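Local coordinates for lymphotactin (PDB 2NYZ), which probably acts as a secreted chemokine that attracts lymphocytes but not monocytes or neutrophils, at residues 37-42 and 54-59. Sequence-based numbering, arbitrary orientation.
Sequences VIFITK and TWVRDV
W55 is the first residue of the helical segment to meet the strand, and it does so with the outer end of its indole: CZ3 lies 3.8 Å from CE2 of F39. The two six-membered rings sit obliquely, their planes turned 35° apart and their centroids 5.9 Å from each other. The indole leaves the helix from between the backbone N and the carbonyl carbon (chi1 70°), which leaves it lying against the side chain of its neighbour V56, whose CG2 sits over the middle of the six-membered ring. The tryptophan also reaches A49 and R18.

V56 comes next and works mainly through one methyl. Its CG1, anti to the backbone N, points at the strand and touches both inward-facing residues there: CZ of F39 at 3.5 Å and CG2 of V37 at 3.7 Å. The two valines meet tip to tip, while V37 turns its other methyl, CG1, over one face of the F39 ring near the rim. This is the chemokine fold, in which a C-terminal helix lies across one side of a three-stranded antiparallel sheet; here the helix segment crosses the central strand, 37-41, at 59°, with no hydrogen bond between the two. V37 and F39 face the helix, whereas I38 between them points to the other side of the sheet and packs on C11, half of the C11-C48 disulfide.

One turn beyond W55, V59 reaches the phenyl ring obliquely, its CG1 standing 3.7 Å from CE1 of F39, on the other side of CZ from the CE2 that W55 touches. With an alanine at F39, a gap would probably open between sheet and helix, and W55, V56 and V59 would lose the ring they share.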
ATOM      1  N   VAL D  37      32.729  16.142   0.420  1.00 55.82           N
ATOM      2  CA  VAL D  37      33.896  15.655  -0.281  1.00 54.17           C
ATOM      3  C   VAL D  37      33.377  15.089  -1.590  1.00 52.83           C
ATOM      4  O   VAL D  37      32.524  14.199  -1.591  1.00 52.80           O
ATOM      5  CB  VAL D  37      34.574  14.518   0.490  1.00 53.70           C
ATOM      6  CG1 VAL D  37      35.709  13.938  -0.341  1.00 52.52           C
ATOM      7  CG2 VAL D  37      35.080  15.027   1.826  1.00 57.99           C
ATOM      8  N   ILE D  38      33.875  15.603  -2.706  1.00 49.97           N
ATOM      9  CA  ILE D  38      33.430  15.098  -3.990  1.00 47.77           C
ATOM     10  C   ILE D  38      34.495  14.198  -4.590  1.00 47.39           C
ATOM     11  O   ILE D  38      35.510  14.679  -5.101  1.00 50.19           O
ATOM     12  CB  ILE D  38      33.143  16.235  -4.992  1.00 48.16           C
ATOM     13  CG1 ILE D  38      32.193  17.264  -4.371  1.00 52.08           C
ATOM     14  CG2 ILE D  38      32.498  15.659  -6.244  1.00 36.47           C
ATOM     15  CD1 ILE D  38      31.993  18.508  -5.233  1.00 49.66           C
ATOM     16  N   PHE D  39      34.277  12.891  -4.518  1.00 44.48           N
ATOM     17  CA  PHE D  39      35.235  11.957  -5.092  1.00 45.07           C
ATOM     18  C   PHE D  39      35.010  11.879  -6.603  1.00 47.03           C
ATOM     19  O   PHE D  39      33.884  12.012  -7.083  1.00 48.78           O
ATOM     20  CB  PHE D  39      35.059  10.567  -4.478  1.00 40.31           C
ATOM     21  CG  PHE D  39      35.416  10.492  -3.028  1.00 41.57           C
ATOM     22  CD1 PHE D  39      36.724  10.709  -2.608  1.00 44.22           C
ATOM     23  CD2 PHE D  39      34.453  10.185  -2.079  1.00 41.16           C
ATOM     24  CE1 PHE D  39      37.065  10.617  -1.263  1.00 45.21           C
ATOM     25  CE2 PHE D  39      34.782  10.091  -0.735  1.00 43.82           C
ATOM     26  CZ  PHE D  39      36.090  10.306  -0.323  1.00 45.36           C
ATOM     27  N   ILE D  40      36.082  11.681  -7.356  1.00 47.38           N
ATOM     28  CA  ILE D  40      35.974  11.553  -8.798  1.00 50.82           C
ATOM     29  C   ILE D  40      36.510  10.174  -9.146  1.00 53.40           C
ATOM     30  O   ILE D  40      37.719   9.974  -9.157  1.00 57.61           O
ATOM     31  CB  ILE D  40      36.815  12.609  -9.514  1.00 53.71           C
ATOM     32  CG1 ILE D  40      36.325  14.010  -9.121  1.00 63.82           C
ATOM     33  CG2 ILE D  40      36.729  12.403 -11.013  1.00 52.33           C
ATOM     34  CD1 ILE D  40      37.108  15.155  -9.761  1.00 66.99           C
ATOM     35  N   THR D  41      35.618   9.223  -9.413  1.00 53.91           N
ATOM     36  CA  THR D  41      36.036   7.865  -9.738  1.00 53.65           C
ATOM     37  C   THR D  41      37.000   7.869 -10.914  1.00 56.99           C
ATOM     38  O   THR D  41      37.049   8.825 -11.692  1.00 57.05           O
ATOM     39  CB  THR D  41      34.840   6.960 -10.085  1.00 51.44           C
ATOM     40  OG1 THR D  41      34.399   7.235 -11.419  1.00 51.56           O
ATOM     41  CG2 THR D  41      33.697   7.200  -9.107  1.00 47.26           C
ATOM     42  N   LYS D  42      37.757   6.788 -11.045  1.00 58.71           N
ATOM     43  CA  LYS D  42      38.743   6.680 -12.102  1.00 60.67           C
ATOM     44  C   LYS D  42      38.197   6.835 -13.510  1.00 60.73           C
ATOM     45  O   LYS D  42      38.967   7.100 -14.431  1.00 62.46           O
ATOM     46  CB  LYS D  42      39.516   5.364 -11.967  1.00 66.22           C
ATOM     47  CG  LYS D  42      40.468   5.341 -10.762  1.00 69.32           C
ATOM     48  CD  LYS D  42      41.236   4.030 -10.662  1.00 71.98           C
ATOM     49  CE  LYS D  42      42.210   4.047  -9.491  1.00 78.04           C
ATOM     50  NZ  LYS D  42      41.532   4.091  -8.163  1.00 80.45           N
ATOM     51  N   THR D  54      33.744   8.394   8.694  1.00 71.20           N
ATOM     52  CA  THR D  54      35.032   7.763   8.924  1.00 69.68           C
ATOM     53  C   THR D  54      35.632   7.208   7.646  1.00 69.51           C
ATOM     54  O   THR D  54      36.781   7.510   7.327  1.00 71.72           O
ATOM     55  CB  THR D  54      34.934   6.628   9.959  1.00 69.45           C
ATOM     56  OG1 THR D  54      34.584   7.170  11.239  1.00 69.06           O
ATOM     57  CG2 THR D  54      36.264   5.910  10.077  1.00 66.26           C
ATOM     58  N   TRP D  55      34.867   6.411   6.904  1.00 67.87           N
ATOM     59  CA  TRP D  55      35.392   5.833   5.666  1.00 65.78           C
ATOM     60  C   TRP D  55      35.881   6.894   4.680  1.00 63.56           C
ATOM     61  O   TRP D  55      36.852   6.670   3.962  1.00 62.08           O
ATOM     62  CB  TRP D  55      34.356   4.913   4.986  1.00 64.67           C
ATOM     63  CG  TRP D  55      33.165   5.610   4.376  1.00 62.62           C
ATOM     64  CD1 TRP D  55      31.968   5.887   4.981  1.00 61.40           C
ATOM     65  CD2 TRP D  55      33.072   6.138   3.048  1.00 53.07           C
ATOM     66  NE1 TRP D  55      31.140   6.554   4.111  1.00 54.76           N
ATOM     67  CE2 TRP D  55      31.793   6.720   2.917  1.00 54.06           C
ATOM     68  CE3 TRP D  55      33.946   6.173   1.953  1.00 49.95           C
ATOM     69  CZ2 TRP D  55      31.369   7.337   1.735  1.00 50.29           C
ATOM     70  CZ3 TRP D  55      33.524   6.787   0.777  1.00 44.33           C
ATOM     71  CH2 TRP D  55      32.247   7.359   0.679  1.00 45.45           C
ATOM     72  N   VAL D  56      35.214   8.045   4.647  1.00 62.99           N
ATOM     73  CA  VAL D  56      35.616   9.119   3.746  1.00 65.70           C
ATOM     74  C   VAL D  56      36.962   9.647   4.210  1.00 69.86           C
ATOM     75  O   VAL D  56      37.917   9.728   3.431  1.00 69.85           O
ATOM     76  CB  VAL D  56      34.594  10.279   3.748  1.00 64.47           C
ATOM     77  CG1 VAL D  56      35.102  11.433   2.890  1.00 60.83           C
ATOM     78  CG2 VAL D  56      33.261   9.792   3.224  1.00 60.14           C
ATOM     79  N   ARG D  57      37.024   9.996   5.491  1.00 73.44           N
ATOM     80  CA  ARG D  57      38.243  10.507   6.100  1.00 76.48           C
ATOM     81  C   ARG D  57      39.404   9.560   5.799  1.00 76.99           C
ATOM     82  O   ARG D  57      40.496   9.993   5.422  1.00 76.84           O
ATOM     83  CB  ARG D  57      38.047  10.628   7.607  1.00 79.67           C
ATOM     84  CG  ARG D  57      39.208  11.272   8.329  1.00 94.56           C
ATOM     85  CD  ARG D  57      38.994  11.250   9.829  1.00100.19           C
ATOM     86  NE  ARG D  57      37.630  11.633  10.168  1.00105.69           N
ATOM     87  CZ  ARG D  57      37.313  12.393  11.206  1.00111.64           C
ATOM     88  NH1 ARG D  57      38.265  12.855  12.006  1.00113.40           N
ATOM     89  NH2 ARG D  57      36.044  12.692  11.445  1.00117.51           N
ATOM     90  N   ASP D  58      39.145   8.267   5.967  1.00 77.34           N
ATOM     91  CA  ASP D  58      40.136   7.224   5.717  1.00 79.04           C
ATOM     92  C   ASP D  58      40.687   7.303   4.294  1.00 77.34           C
ATOM     93  O   ASP D  58      41.895   7.158   4.076  1.00 75.73           O
ATOM     94  CB  ASP D  58      39.507   5.842   5.948  1.00 86.06           C
ATOM     95  CG  ASP D  58      39.296   5.524   7.423  1.00 92.56           C
ATOM     96  OD1 ASP D  58      39.137   6.472   8.223  1.00 99.87           O
ATOM     97  OD2 ASP D  58      39.276   4.323   7.779  1.00 94.83           O
ATOM     98  N   VAL D  59      39.789   7.530   3.335  1.00 76.44           N
ATOM     99  CA  VAL D  59      40.143   7.626   1.919  1.00 75.06           C
ATOM    100  C   VAL D  59      40.879   8.924   1.616  1.00 76.83           C
ATOM    101  O   VAL D  59      41.887   8.930   0.910  1.00 75.49           O
ATOM    102  CB  VAL D  59      38.883   7.555   1.038  1.00 71.07           C
ATOM    103  CG1 VAL D  59      39.252   7.726  -0.425  1.00 66.88           C
ATOM    104  CG2 VAL D  59      38.179   6.232   1.262  1.00 67.55           C
TER